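Local coordinates for protein 6-aminohexanoate-cyclic-dimer hydrolase (Arthrobacter sp., PDB 3A2Q) that hydrolyses the cyclic dimer of 6-aminohexanoic acid, a by-product of nylon-6 manufacture, to the linear dimer, at residues 82-85 / 90-93; 44-49 / 132-137; 191-196 / 458-463; 174-179 / 433-438; 315-320 / 345-350. The protein carries 1 engineered substitution. All coordinates share one frame; numbering follows the deposited sequence.

From the N terminus, 44-49 comes first, and its pairing with 132-137 (contact 2) closes a long loop that starts at edge strand 45-48 and takes in strands 68-72 and 113-118. Within that loop, contact 1 (82-85 / 90-93) makes a short closure of its own, and the two touch through T84, K91 and W134. Farther on, 174-179 is joined much later by 433-438 (contact 4), and 191-196 by 458-463 (contact 3). These two long closures cross, and they meet where E460 and L463 pack on P434 and I436. Contact 5 (315-320 / 345-350) lies within both spans and joins two helices beside the substrate pocket.

Contact 1 (82-85 / 90-93); sequences INTS and MKES
N83 and T84 carry the loop's side of this contact, and M90 and K91 the helix's. At N83 the approach is made by the backbone: its carbonyl O lies 4.2 Å from the terminal methyl CE of M90, a loose contact with the end of a side chain folded back by bends at chi2 and chi3. The side-chain amide is held by D73, to which ND2 is hydrogen-bonded.

T84 makes the closer contacts, and it makes them with two different parts. Its carbonyl O meets CB of M90 at 3.5 Å, so the root of the methionine rather than its sulfur rests against the peptide. Its methyl CG2 lies 3.6 Å from CA of K91 and 3.9 Å from CB of K91. The two side chains run side by side in the same direction. With chi1 at 68°, OG1 of T84 stands between the backbone N and the carbonyl carbon while CG2 is turned to the helix; the hydroxyl thus keeps its bonds to D73 and to NE1 of W134 as the methyl packs. K91 is extended throughout; its NZ bonds to the carbonyl O of A133, and the lysine makes a cation-pi contact with W134.

No hydrogen bond joins the two segments, which are held by van der Waals contact. The loop follows strand 68-72, which carries K72, probably a charge-relay residue, whose side chain is about 9 Å from that of N83. It is folded against helix 88-93, whose M90 and S93 also touch helix 308-331.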
# COMPACT_ATOMS: atom_id res chain seq x y z
N ILE A 82 14.53 8.87 12.91
CA ILE A 82 15.37 8.47 11.80
C ILE A 82 14.54 8.34 10.52
O ILE A 82 13.44 7.80 10.54
CB ILE A 82 16.05 7.11 12.09
CG1 ILE A 82 17.03 7.26 13.26
CG2 ILE A 82 16.78 6.61 10.85
CD1 ILE A 82 18.21 8.15 12.94
N ASN A 83 15.09 8.84 9.41
CA ASN A 83 14.42 8.77 8.12
C ASN A 83 15.44 8.35 7.06
O ASN A 83 16.28 9.15 6.67
CB ASN A 83 13.84 10.15 7.76
CG ASN A 83 13.08 10.14 6.44
OD1 ASN A 83 13.13 11.11 5.69
ND2 ASN A 83 12.38 9.05 6.17
N THR A 84 15.35 7.11 6.60
CA THR A 84 16.31 6.60 5.62
C THR A 84 15.77 6.42 4.21
O THR A 84 16.51 6.57 3.23
CB THR A 84 16.89 5.25 6.07
OG1 THR A 84 15.87 4.25 6.03
CG2 THR A 84 17.45 5.34 7.49
N SER A 85 14.48 6.08 4.10
CA SER A 85 13.88 5.83 2.79
C SER A 85 14.65 4.68 2.17
O SER A 85 14.66 4.49 0.95
CB SER A 85 13.98 7.06 1.89
OG SER A 85 13.15 8.11 2.36
N MET A 90 21.79 7.48 3.24
CA MET A 90 20.97 8.19 4.22
C MET A 90 20.96 7.50 5.57
O MET A 90 20.91 8.15 6.61
CB MET A 90 19.53 8.34 3.72
CG MET A 90 19.37 9.28 2.53
SD MET A 90 19.92 10.97 2.90
CE MET A 90 18.70 11.46 4.09
N LYS A 91 21.00 6.17 5.56
CA LYS A 91 20.99 5.42 6.80
C LYS A 91 22.24 5.74 7.63
O LYS A 91 22.17 5.90 8.85
CB LYS A 91 20.93 3.91 6.52
CG LYS A 91 20.87 3.07 7.78
CD LYS A 91 20.86 1.58 7.48
CE LYS A 91 20.77 0.80 8.78
NZ LYS A 91 20.79 -0.67 8.56
N GLU A 92 23.37 5.82 6.95
CA GLU A 92 24.64 6.11 7.59
C GLU A 92 24.69 7.53 8.15
O GLU A 92 25.30 7.77 9.20
CB GLU A 92 25.78 5.91 6.59
CG GLU A 92 25.90 4.48 6.10
CD GLU A 92 26.84 4.34 4.92
OE1 GLU A 92 27.13 3.19 4.53
OE2 GLU A 92 27.29 5.38 4.38
N SER A 93 24.05 8.47 7.46
CA SER A 93 24.03 9.87 7.88
C SER A 93 23.33 10.08 9.21
O SER A 93 23.55 11.08 9.89
CB SER A 93 23.33 10.73 6.82
OG SER A 93 21.92 10.58 6.91

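Contact 2 (44-49 / 132-137); sequences AVIIPL and EAWGAT
I46 lies over one face of the W134 indole, its side chain crossing that of the tryptophan at about a right angle. CD1 of I46 sits 3.5 Å from the centroid of the five-membered ring and 7° off the ring normal, a CH-pi contact made almost straight down. CB of I46 approaches CE3 of W134 at 3.6 Å, so the isoleucine spans both rings. Its chi1 of 53° wedges CG1 between the backbone N and the carbonyl carbon, and the extended chi2 then carries CD1 out over the pyrrole part. The carbonyl O of I46 is also close, 3.2 Å from CZ3 of W134.

I47 meets the far end of the indole obliquely, with CG1 3.9 Å from CH2 of W134. At the other end of the contact, chi1 of -68° in T137 sets CG2 anti to the backbone N, where it comes 3.9 Å from CA of A44; OG1 is turned to the carbonyl of N43.

Edge strand 45-48 of the mixed sheet pairs with strand 113-118 through a classic beta bulge, in which I46 and I47 both face K117. The loop between strand 113-118 and helix 152-159 lies against this edge strand.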
# COMPACT_ATOMS: atom_id res chain seq x y z
N ALA A 44 10.41 -6.71 9.71
CA ALA A 44 9.34 -5.83 9.24
C ALA A 44 9.51 -4.41 9.80
O ALA A 44 9.54 -3.44 9.04
CB ALA A 44 7.99 -6.39 9.66
N VAL A 45 9.59 -4.31 11.12
CA VAL A 45 9.80 -3.02 11.78
C VAL A 45 11.30 -2.79 11.82
O VAL A 45 12.03 -3.51 12.50
CB VAL A 45 9.27 -3.03 13.23
CG1 VAL A 45 9.57 -1.70 13.91
CG2 VAL A 45 7.78 -3.29 13.24
N ILE A 46 11.78 -1.80 11.07
CA ILE A 46 13.22 -1.52 11.04
C ILE A 46 13.66 -0.44 12.00
O ILE A 46 14.84 -0.35 12.35
CB ILE A 46 13.69 -1.12 9.63
CG1 ILE A 46 12.84 0.03 9.09
CG2 ILE A 46 13.65 -2.32 8.70
CD1 ILE A 46 13.35 0.59 7.79
N ILE A 47 12.71 0.38 12.44
CA ILE A 47 13.02 1.47 13.36
C ILE A 47 11.99 1.51 14.47
O ILE A 47 10.96 2.19 14.36
CB ILE A 47 13.00 2.84 12.65
CG1 ILE A 47 13.97 2.84 11.47
CG2 ILE A 47 13.37 3.94 13.64
CD1 ILE A 47 13.83 4.03 10.55
N PRO A 48 12.24 0.78 15.57
CA PRO A 48 11.29 0.77 16.69
C PRO A 48 11.26 2.14 17.36
O PRO A 48 12.28 2.83 17.43
CB PRO A 48 11.86 -0.31 17.62
CG PRO A 48 13.32 -0.30 17.30
CD PRO A 48 13.34 -0.16 15.81
N LEU A 49 10.08 2.54 17.83
CA LEU A 49 9.90 3.82 18.50
C LEU A 49 9.10 3.56 19.77
O LEU A 49 8.09 4.22 20.02
CB LEU A 49 9.14 4.79 17.60
CG LEU A 49 9.78 5.14 16.26
CD1 LEU A 49 8.80 5.97 15.43
CD2 LEU A 49 11.07 5.89 16.48
N GLU A 132 19.13 -3.11 0.22
CA GLU A 132 20.49 -3.41 0.64
C GLU A 132 20.72 -2.80 2.02
O GLU A 132 21.41 -3.38 2.86
CB GLU A 132 21.49 -2.82 -0.35
CG GLU A 132 21.60 -3.57 -1.67
CD GLU A 132 22.46 -2.84 -2.69
OE1 GLU A 132 23.46 -2.21 -2.29
OE2 GLU A 132 22.14 -2.91 -3.90
N ALA A 133 20.13 -1.64 2.25
CA ALA A 133 20.28 -0.91 3.50
C ALA A 133 19.78 -1.62 4.76
O ALA A 133 20.48 -1.61 5.78
CB ALA A 133 19.61 0.46 3.39
N TRP A 134 18.60 -2.22 4.71
CA TRP A 134 18.06 -2.89 5.90
C TRP A 134 17.90 -4.40 5.80
O TRP A 134 17.58 -5.06 6.80
CB TRP A 134 16.70 -2.30 6.27
CG TRP A 134 16.75 -0.87 6.69
CD1 TRP A 134 16.57 0.23 5.90
CD2 TRP A 134 16.98 -0.37 8.02
NE1 TRP A 134 16.67 1.38 6.65
CE2 TRP A 134 16.92 1.03 7.96
CE3 TRP A 134 17.23 -0.99 9.26
CZ2 TRP A 134 17.10 1.84 9.08
CZ3 TRP A 134 17.41 -0.18 10.38
CH2 TRP A 134 17.34 1.22 10.28
N GLY A 135 18.12 -4.96 4.62
CA GLY A 135 17.96 -6.40 4.48
C GLY A 135 16.53 -6.71 4.07
O GLY A 135 15.67 -5.84 4.11
N ALA A 136 16.28 -7.95 3.69
CA ALA A 136 14.95 -8.34 3.25
C ALA A 136 13.93 -8.50 4.36
O ALA A 136 14.25 -8.90 5.48
CB ALA A 136 15.04 -9.65 2.46
N THR A 137 12.68 -8.16 4.05
CA THR A 137 11.59 -8.35 4.99
C THR A 137 11.02 -9.67 4.51
O THR A 137 10.82 -9.86 3.31
CB THR A 137 10.51 -7.26 4.89
OG1 THR A 137 11.04 -6.00 5.33
CG2 THR A 137 9.30 -7.63 5.75

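Contact 3 (191-196 / 458-463); sequences RGRISP and GREDLL
R193 and E460 form a buried salt bridge, their side chains arriving from opposite directions. The guanidinium grips the carboxylate side-on with two nitrogens, one to each oxygen: NE of R193 bonds to OE2 of E460 at 2.9 Å, nearly straight at 167°, and NH2 of R193 bonds to OE1 of E460 at 3.1 Å. The fit is not flat, because the two planes lie 62° apart. OE2 is near the guanidinium plane, yet both oxygens are met from above the carboxylate plane. Bends at chi2 and chi3 of R193 turn NE and NH2 to the glutamate.

The acid belongs to the first turn of helix 460-473, which follows strand 448-455 in the amidase fold, whereas the arginine comes from the loop after strand 185-188. The bridge thus ties a connecting loop to a helix start 267 residues farther along the chain. An alanine in place of R193 would probably leave the buried carboxylate of E460 without its charge partner, with T190 still bonded to OE1.

Among the remaining polar contacts, the carbonyl O of G458 stands 3.3 Å from NH2 of R193, at the guanidinium edge, and NH1 of R193 is hydrogen-bonded to the carbonyl of P241. A second ion pair spans the helix start, where the N-cap residue R459 holds D461 side-on through the syn lone pairs of both oxygens; NH2 of R459 is 2.8 Å from OD2 of D461.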
# COMPACT_ATOMS: atom_id res chain seq x y z
N ARG A 191 -7.47 9.20 -5.58
CA ARG A 191 -6.38 10.17 -5.63
C ARG A 191 -6.85 11.44 -4.91
O ARG A 191 -7.97 11.91 -5.14
CB ARG A 191 -6.04 10.49 -7.09
CG ARG A 191 -5.08 11.67 -7.28
CD ARG A 191 -4.85 11.91 -8.77
NE ARG A 191 -4.10 10.82 -9.38
CZ ARG A 191 -4.32 10.34 -10.60
NH1 ARG A 191 -5.28 10.84 -11.36
NH2 ARG A 191 -3.56 9.36 -11.07
N GLY A 192 -6.01 11.99 -4.04
CA GLY A 192 -6.37 13.20 -3.33
C GLY A 192 -7.20 13.00 -2.08
O GLY A 192 -7.69 13.97 -1.50
N ARG A 193 -7.36 11.75 -1.65
CA ARG A 193 -8.14 11.47 -0.44
C ARG A 193 -7.30 11.73 0.80
O ARG A 193 -7.75 12.39 1.74
CB ARG A 193 -8.61 10.01 -0.43
CG ARG A 193 -9.45 9.62 0.79
CD ARG A 193 -10.82 10.30 0.79
NE ARG A 193 -11.65 9.85 -0.32
CZ ARG A 193 -12.71 10.50 -0.77
NH1 ARG A 193 -13.08 11.65 -0.21
NH2 ARG A 193 -13.41 10.02 -1.80
N ILE A 194 -6.08 11.19 0.81
CA ILE A 194 -5.18 11.33 1.95
C ILE A 194 -3.99 12.22 1.63
O ILE A 194 -3.26 11.96 0.68
CB ILE A 194 -4.64 9.96 2.40
CG1 ILE A 194 -5.80 9.01 2.70
CG2 ILE A 194 -3.73 10.13 3.63
CD1 ILE A 194 -5.37 7.63 3.20
N SER A 195 -3.78 13.25 2.44
CA SER A 195 -2.66 14.16 2.21
C SER A 195 -1.30 13.57 2.56
O SER A 195 -1.14 12.97 3.62
CB SER A 195 -2.84 15.44 3.02
OG SER A 195 -1.71 16.27 2.84
N PRO A 196 -0.31 13.73 1.67
CA PRO A 196 1.06 13.24 1.86
C PRO A 196 1.94 14.42 2.29
O PRO A 196 3.16 14.28 2.41
CB PRO A 196 1.44 12.75 0.48
CG PRO A 196 0.83 13.83 -0.38
CD PRO A 196 -0.53 14.08 0.25
N GLY A 458 -13.68 8.38 -6.30
CA GLY A 458 -14.33 8.93 -5.12
C GLY A 458 -15.38 8.09 -4.41
O GLY A 458 -15.93 8.53 -3.40
N ARG A 459 -15.65 6.89 -4.90
CA ARG A 459 -16.68 6.06 -4.29
C ARG A 459 -16.22 5.00 -3.28
O ARG A 459 -16.62 3.84 -3.36
CB ARG A 459 -17.52 5.39 -5.37
CG ARG A 459 -18.23 6.34 -6.32
CD ARG A 459 -19.00 7.41 -5.55
NE ARG A 459 -19.99 6.85 -4.64
CZ ARG A 459 -21.19 6.42 -5.00
NH1 ARG A 459 -21.57 6.46 -6.27
NH2 ARG A 459 -22.03 5.95 -4.09
N GLU A 460 -15.40 5.41 -2.31
CA GLU A 460 -14.95 4.49 -1.28
C GLU A 460 -16.17 4.00 -0.49
O GLU A 460 -16.15 2.91 0.07
CB GLU A 460 -13.98 5.17 -0.32
CG GLU A 460 -12.55 5.26 -0.84
CD GLU A 460 -12.27 6.54 -1.58
OE1 GLU A 460 -13.11 6.97 -2.39
OE2 GLU A 460 -11.19 7.13 -1.34
N ASP A 461 -17.22 4.81 -0.44
CA ASP A 461 -18.41 4.41 0.29
C ASP A 461 -18.98 3.10 -0.26
O ASP A 461 -19.25 2.17 0.51
CB ASP A 461 -19.47 5.53 0.25
CG ASP A 461 -19.90 5.89 -1.16
OD1 ASP A 461 -19.03 6.14 -2.01
OD2 ASP A 461 -21.13 5.93 -1.41
N LEU A 462 -19.14 3.01 -1.58
CA LEU A 462 -19.65 1.80 -2.20
C LEU A 462 -18.63 0.68 -2.06
O LEU A 462 -18.98 -0.47 -1.76
CB LEU A 462 -19.92 2.02 -3.69
CG LEU A 462 -21.07 2.93 -4.11
CD1 LEU A 462 -21.14 2.97 -5.63
CD2 LEU A 462 -22.38 2.42 -3.52
N LEU A 463 -17.37 1.02 -2.26
CA LEU A 463 -16.30 0.04 -2.16
C LEU A 463 -16.26 -0.64 -0.79
O LEU A 463 -16.20 -1.86 -0.71
CB LEU A 463 -14.95 0.70 -2.45
CG LEU A 463 -13.74 -0.22 -2.51
CD1 LEU A 463 -13.90 -1.23 -3.65
CD2 LEU A 463 -12.49 0.61 -2.71

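Contact 4 (174-179 / 433-438); sequences AVRIPA and QPAISL. Engineered in segment 174-179: A174 (natural residue Ser). With ACA (6-aminohexanoic acid), chain C.
R176 leans its aliphatic part along strand 435-438, while A435 and S437 turn their CB atoms to the helix. CD of R176 comes 3.6 Å from the carbonyl O of A435 and 3.9 Å from CB of A435, and that methyl meets the guanidinium obliquely, 3.9 Å from NH1 of R176. A bend at chi3 (-73°) swings the guanidinium out of line with the methylenes, so the chain can lie on the strand while NH2 makes a salt bridge with D170 and NH1 bonds to the carbonyl O of T425. A leucine in place of R176 would probably leave D170 without its ion-pair partner and the carbonyl of T425 without this donor.

S437 packs against the first turn of the helix. Its CB is 3.8 Å from the carbonyl O of R176 and 4.3 Å from CB of A179, one turn farther on. The hydroxyl, anti to the backbone N, bonds to T388 and to a water 2.9 Å from OG; that water makes a weak bond to the carbonyl of A179. No direct hydrogen bond crosses between the segments.

A174, an engineered replacement for serine at the position of the probable acyl-ester nucleophile, sits two residues before R176, its CB 3.1 Å from atom O of the bound 6-aminohexanoic acid. D170, a pocket residue, is bonded both by R176 and by the backbone N of V175, so the buried charge pair links the strand contact to the residues next to position 174.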
# COMPACT_ATOMS: atom_id res chain seq x y z
N ALA A 174 1.89 -0.51 -4.44
CA ALA A 174 2.68 -0.66 -3.21
C ALA A 174 1.95 -0.89 -1.88
O ALA A 174 2.59 -1.19 -0.88
CB ALA A 174 3.65 0.51 -3.07
N VAL A 175 0.63 -0.71 -1.85
CA VAL A 175 -0.10 -1.01 -0.62
C VAL A 175 -0.90 -2.29 -0.90
O VAL A 175 -0.88 -3.23 -0.11
CB VAL A 175 -1.09 0.12 -0.21
CG1 VAL A 175 -2.19 -0.44 0.68
CG2 VAL A 175 -0.34 1.21 0.54
N ARG A 176 -1.57 -2.31 -2.04
CA ARG A 176 -2.38 -3.46 -2.43
C ARG A 176 -1.56 -4.73 -2.62
O ARG A 176 -1.99 -5.81 -2.21
CB ARG A 176 -3.16 -3.13 -3.70
CG ARG A 176 -4.26 -2.09 -3.49
CD ARG A 176 -4.71 -1.51 -4.83
NE ARG A 176 -3.69 -0.62 -5.38
CZ ARG A 176 -3.59 -0.28 -6.66
NH1 ARG A 176 -4.45 -0.75 -7.55
NH2 ARG A 176 -2.62 0.54 -7.05
N ILE A 177 -0.38 -4.62 -3.22
CA ILE A 177 0.46 -5.80 -3.45
C ILE A 177 0.88 -6.45 -2.13
O ILE A 177 0.67 -7.64 -1.93
CB ILE A 177 1.69 -5.44 -4.33
CG1 ILE A 177 1.20 -5.05 -5.73
CG2 ILE A 177 2.63 -6.63 -4.44
CD1 ILE A 177 2.23 -4.42 -6.63
N PRO A 178 1.50 -5.68 -1.21
CA PRO A 178 1.91 -6.28 0.06
C PRO A 178 0.71 -6.86 0.82
O PRO A 178 0.85 -7.84 1.54
CB PRO A 178 2.56 -5.12 0.81
CG PRO A 178 3.06 -4.24 -0.29
CD PRO A 178 1.95 -4.28 -1.30
N ALA A 179 -0.46 -6.23 0.67
CA ALA A 179 -1.66 -6.71 1.35
C ALA A 179 -2.05 -8.07 0.77
O ALA A 179 -2.36 -9.00 1.51
CB ALA A 179 -2.82 -5.71 1.17
N GLN A 433 -8.64 5.81 -9.24
CA GLN A 433 -9.81 5.20 -8.61
C GLN A 433 -9.49 4.43 -7.35
O GLN A 433 -8.41 3.86 -7.22
CB GLN A 433 -10.51 4.26 -9.60
CG GLN A 433 -11.10 4.97 -10.78
CD GLN A 433 -11.36 4.02 -11.93
OE1 GLN A 433 -10.43 3.48 -12.52
NE2 GLN A 433 -12.63 3.82 -12.25
N PRO A 434 -10.42 4.41 -6.39
CA PRO A 434 -10.20 3.70 -5.13
C PRO A 434 -10.18 2.20 -5.42
O PRO A 434 -11.03 1.68 -6.15
CB PRO A 434 -11.39 4.13 -4.28
CG PRO A 434 -12.48 4.31 -5.30
CD PRO A 434 -11.77 5.01 -6.44
N ALA A 435 -9.20 1.50 -4.86
CA ALA A 435 -9.06 0.07 -5.09
C ALA A 435 -8.59 -0.61 -3.83
O ALA A 435 -7.61 -0.17 -3.21
CB ALA A 435 -8.07 -0.19 -6.23
N ILE A 436 -9.26 -1.68 -3.44
CA ILE A 436 -8.91 -2.38 -2.22
C ILE A 436 -8.60 -3.85 -2.46
O ILE A 436 -9.21 -4.49 -3.33
CB ILE A 436 -10.08 -2.25 -1.19
CG1 ILE A 436 -9.64 -2.71 0.19
CG2 ILE A 436 -11.28 -3.06 -1.67
CD1 ILE A 436 -10.63 -2.35 1.28
N SER A 437 -7.63 -4.37 -1.73
CA SER A 437 -7.28 -5.78 -1.83
C SER A 437 -7.80 -6.45 -0.56
O SER A 437 -7.49 -5.99 0.54
CB SER A 437 -5.76 -5.97 -1.92
OG SER A 437 -5.45 -7.35 -2.05
N LEU A 438 -8.59 -7.51 -0.72
CA LEU A 438 -9.15 -8.25 0.40
C LEU A 438 -8.49 -9.62 0.43
O LEU A 438 -8.36 -10.27 -0.60
CB LEU A 438 -10.67 -8.40 0.23
CG LEU A 438 -11.46 -7.10 0.09
CD1 LEU A 438 -12.94 -7.41 -0.11
CD2 LEU A 438 -11.25 -6.24 1.32
C ACA C . 5.45 1.49 -5.47
O ACA C . 4.29 1.80 -5.78
C2 ACA C . 6.11 0.25 -6.05
C3 ACA C . 6.26 0.30 -7.57
C4 ACA C . 7.51 1.06 -8.01
C5 ACA C . 7.28 1.73 -9.37
C6 ACA C . 8.39 2.72 -9.73
N ACA C . 8.12 4.07 -9.23
O HOH W 1 -5.54 -8.91 0.39

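Contact 5 (315-320 / 345-350); sequences ICDVAI and WEMVKR
The guanidinium of R350 has an acid at two places on its edge, OD2 of D317 and OE2 of E346, both near its plane. It takes the first side-on: NE of R350 bonds to OD2 of D317 at 3.0 Å, and NH2 of R350 to OD1 of D317 at 3.1 Å, the latter noticeably bent at 138°. The carboxylate is turned 63° from the guanidinium, so OD2 is met from above its own plane, and OD1 is met on its syn side, though also tilted out of the plane. NH1 of R350 completes the network with OE2 of E346 at 3.1 Å. CB of R350 packs on OD2 of D317, and the bends at chi2 and chi3 bring the guanidinium back to the same carboxylate.

Beside the ion pair, M347 inserts between the helices. Its CG lies 3.6 Å from OD1 of D317, and a bend at chi3 brings its end to I320, where CE of M347 and CG2 of I320 are tightly packed at 3.3 Å. SD of M347 rests 3.7 Å from CG1 of I320.

Helices 315-320 and 345-350 cross at -111°, with their axes 8.0 Å apart at closest approach. C316 and I320 line the 6-aminohexanoic acid pockets, and Q411, another pocket residue, makes a weak bond to OD1 of D317. One arginine shared by two acids would probably offset part of their combined charge, and together with the methionine contact it joins the pocket-lining helix to its neighbour.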
# COMPACT_ATOMS: atom_id res chain seq x y z
N ILE A 315 8.51 9.13 -16.27
CA ILE A 315 8.21 10.03 -15.18
C ILE A 315 8.90 9.52 -13.92
O ILE A 315 9.45 10.30 -13.14
CB ILE A 315 6.69 10.12 -14.94
CG1 ILE A 315 6.04 10.81 -16.13
CG2 ILE A 315 6.41 10.87 -13.64
CD1 ILE A 315 4.52 10.79 -16.11
N CYS A 316 8.90 8.20 -13.74
CA CYS A 316 9.54 7.59 -12.58
C CYS A 316 11.05 7.84 -12.58
O CYS A 316 11.64 8.03 -11.52
CB CYS A 316 9.24 6.09 -12.54
SG CYS A 316 7.57 5.69 -11.95
N ASP A 317 11.67 7.83 -13.76
CA ASP A 317 13.11 8.08 -13.83
C ASP A 317 13.42 9.45 -13.25
O ASP A 317 14.34 9.61 -12.46
CB ASP A 317 13.62 8.03 -15.28
CG ASP A 317 13.64 6.63 -15.85
OD1 ASP A 317 13.70 5.67 -15.06
OD2 ASP A 317 13.61 6.50 -17.09
N VAL A 318 12.63 10.44 -13.66
CA VAL A 318 12.79 11.82 -13.20
C VAL A 318 12.52 11.95 -11.71
O VAL A 318 13.25 12.64 -11.00
CB VAL A 318 11.84 12.76 -13.99
CG1 VAL A 318 11.83 14.17 -13.36
CG2 VAL A 318 12.29 12.84 -15.43
N ALA A 319 11.48 11.27 -11.23
CA ALA A 319 11.11 11.33 -9.81
C ALA A 319 12.19 10.77 -8.89
O ALA A 319 12.51 11.39 -7.88
CB ALA A 319 9.80 10.58 -9.58
N ILE A 320 12.75 9.62 -9.22
CA ILE A 320 13.79 9.03 -8.39
C ILE A 320 15.04 9.90 -8.45
O ILE A 320 15.69 10.16 -7.44
CB ILE A 320 14.14 7.60 -8.84
CG1 ILE A 320 12.94 6.67 -8.59
CG2 ILE A 320 15.35 7.09 -8.05
CD1 ILE A 320 12.53 6.60 -7.13
N TRP A 345 20.66 4.52 -9.28
CA TRP A 345 21.61 5.39 -9.94
C TRP A 345 21.41 5.42 -11.45
O TRP A 345 21.57 6.46 -12.08
CB TRP A 345 23.05 4.95 -9.62
CG TRP A 345 24.04 5.98 -10.06
CD1 TRP A 345 24.87 5.91 -11.13
CD2 TRP A 345 24.24 7.26 -9.46
NE1 TRP A 345 25.58 7.08 -11.25
CE2 TRP A 345 25.21 7.93 -10.24
CE3 TRP A 345 23.69 7.92 -8.35
CZ2 TRP A 345 25.65 9.22 -9.94
CZ3 TRP A 345 24.13 9.20 -8.05
CH2 TRP A 345 25.10 9.84 -8.84
N GLU A 346 21.04 4.28 -12.03
CA GLU A 346 20.82 4.22 -13.47
C GLU A 346 19.74 5.20 -13.92
O GLU A 346 19.79 5.72 -15.04
CB GLU A 346 20.45 2.80 -13.87
CG GLU A 346 20.49 2.56 -15.37
CD GLU A 346 20.41 1.08 -15.71
OE1 GLU A 346 21.25 0.32 -15.20
OE2 GLU A 346 19.52 0.70 -16.49
N MET A 347 18.77 5.46 -13.05
CA MET A 347 17.68 6.37 -13.37
C MET A 347 18.15 7.83 -13.41
O MET A 347 17.53 8.68 -14.04
CB MET A 347 16.54 6.21 -12.36
CG MET A 347 15.91 4.83 -12.36
SD MET A 347 14.59 4.65 -11.16
CE MET A 347 15.49 4.21 -9.72
N VAL A 348 19.26 8.11 -12.72
CA VAL A 348 19.81 9.46 -12.70
C VAL A 348 20.25 9.82 -14.11
O VAL A 348 19.97 10.91 -14.60
CB VAL A 348 21.04 9.55 -11.76
CG1 VAL A 348 21.63 10.95 -11.79
CG2 VAL A 348 20.64 9.18 -10.34
N LYS A 349 20.93 8.89 -14.76
CA LYS A 349 21.41 9.10 -16.12
C LYS A 349 20.22 9.21 -17.07
O LYS A 349 20.17 10.12 -17.90
CB LYS A 349 22.30 7.93 -16.55
CG LYS A 349 22.91 8.07 -17.94
CD LYS A 349 23.83 6.90 -18.24
CE LYS A 349 24.47 7.04 -19.61
NZ LYS A 349 23.45 7.09 -20.68
N ARG A 350 19.27 8.30 -16.94
CA ARG A 350 18.09 8.34 -17.80
C ARG A 350 17.34 9.66 -17.65
O ARG A 350 16.87 10.22 -18.64
CB ARG A 350 17.16 7.16 -17.49
CG ARG A 350 17.71 5.81 -17.91
CD ARG A 350 16.60 4.85 -18.31
NE ARG A 350 15.79 4.41 -17.18
CZ ARG A 350 16.13 3.44 -16.35
NH1 ARG A 350 17.27 2.79 -16.51
NH2 ARG A 350 15.31 3.09 -15.36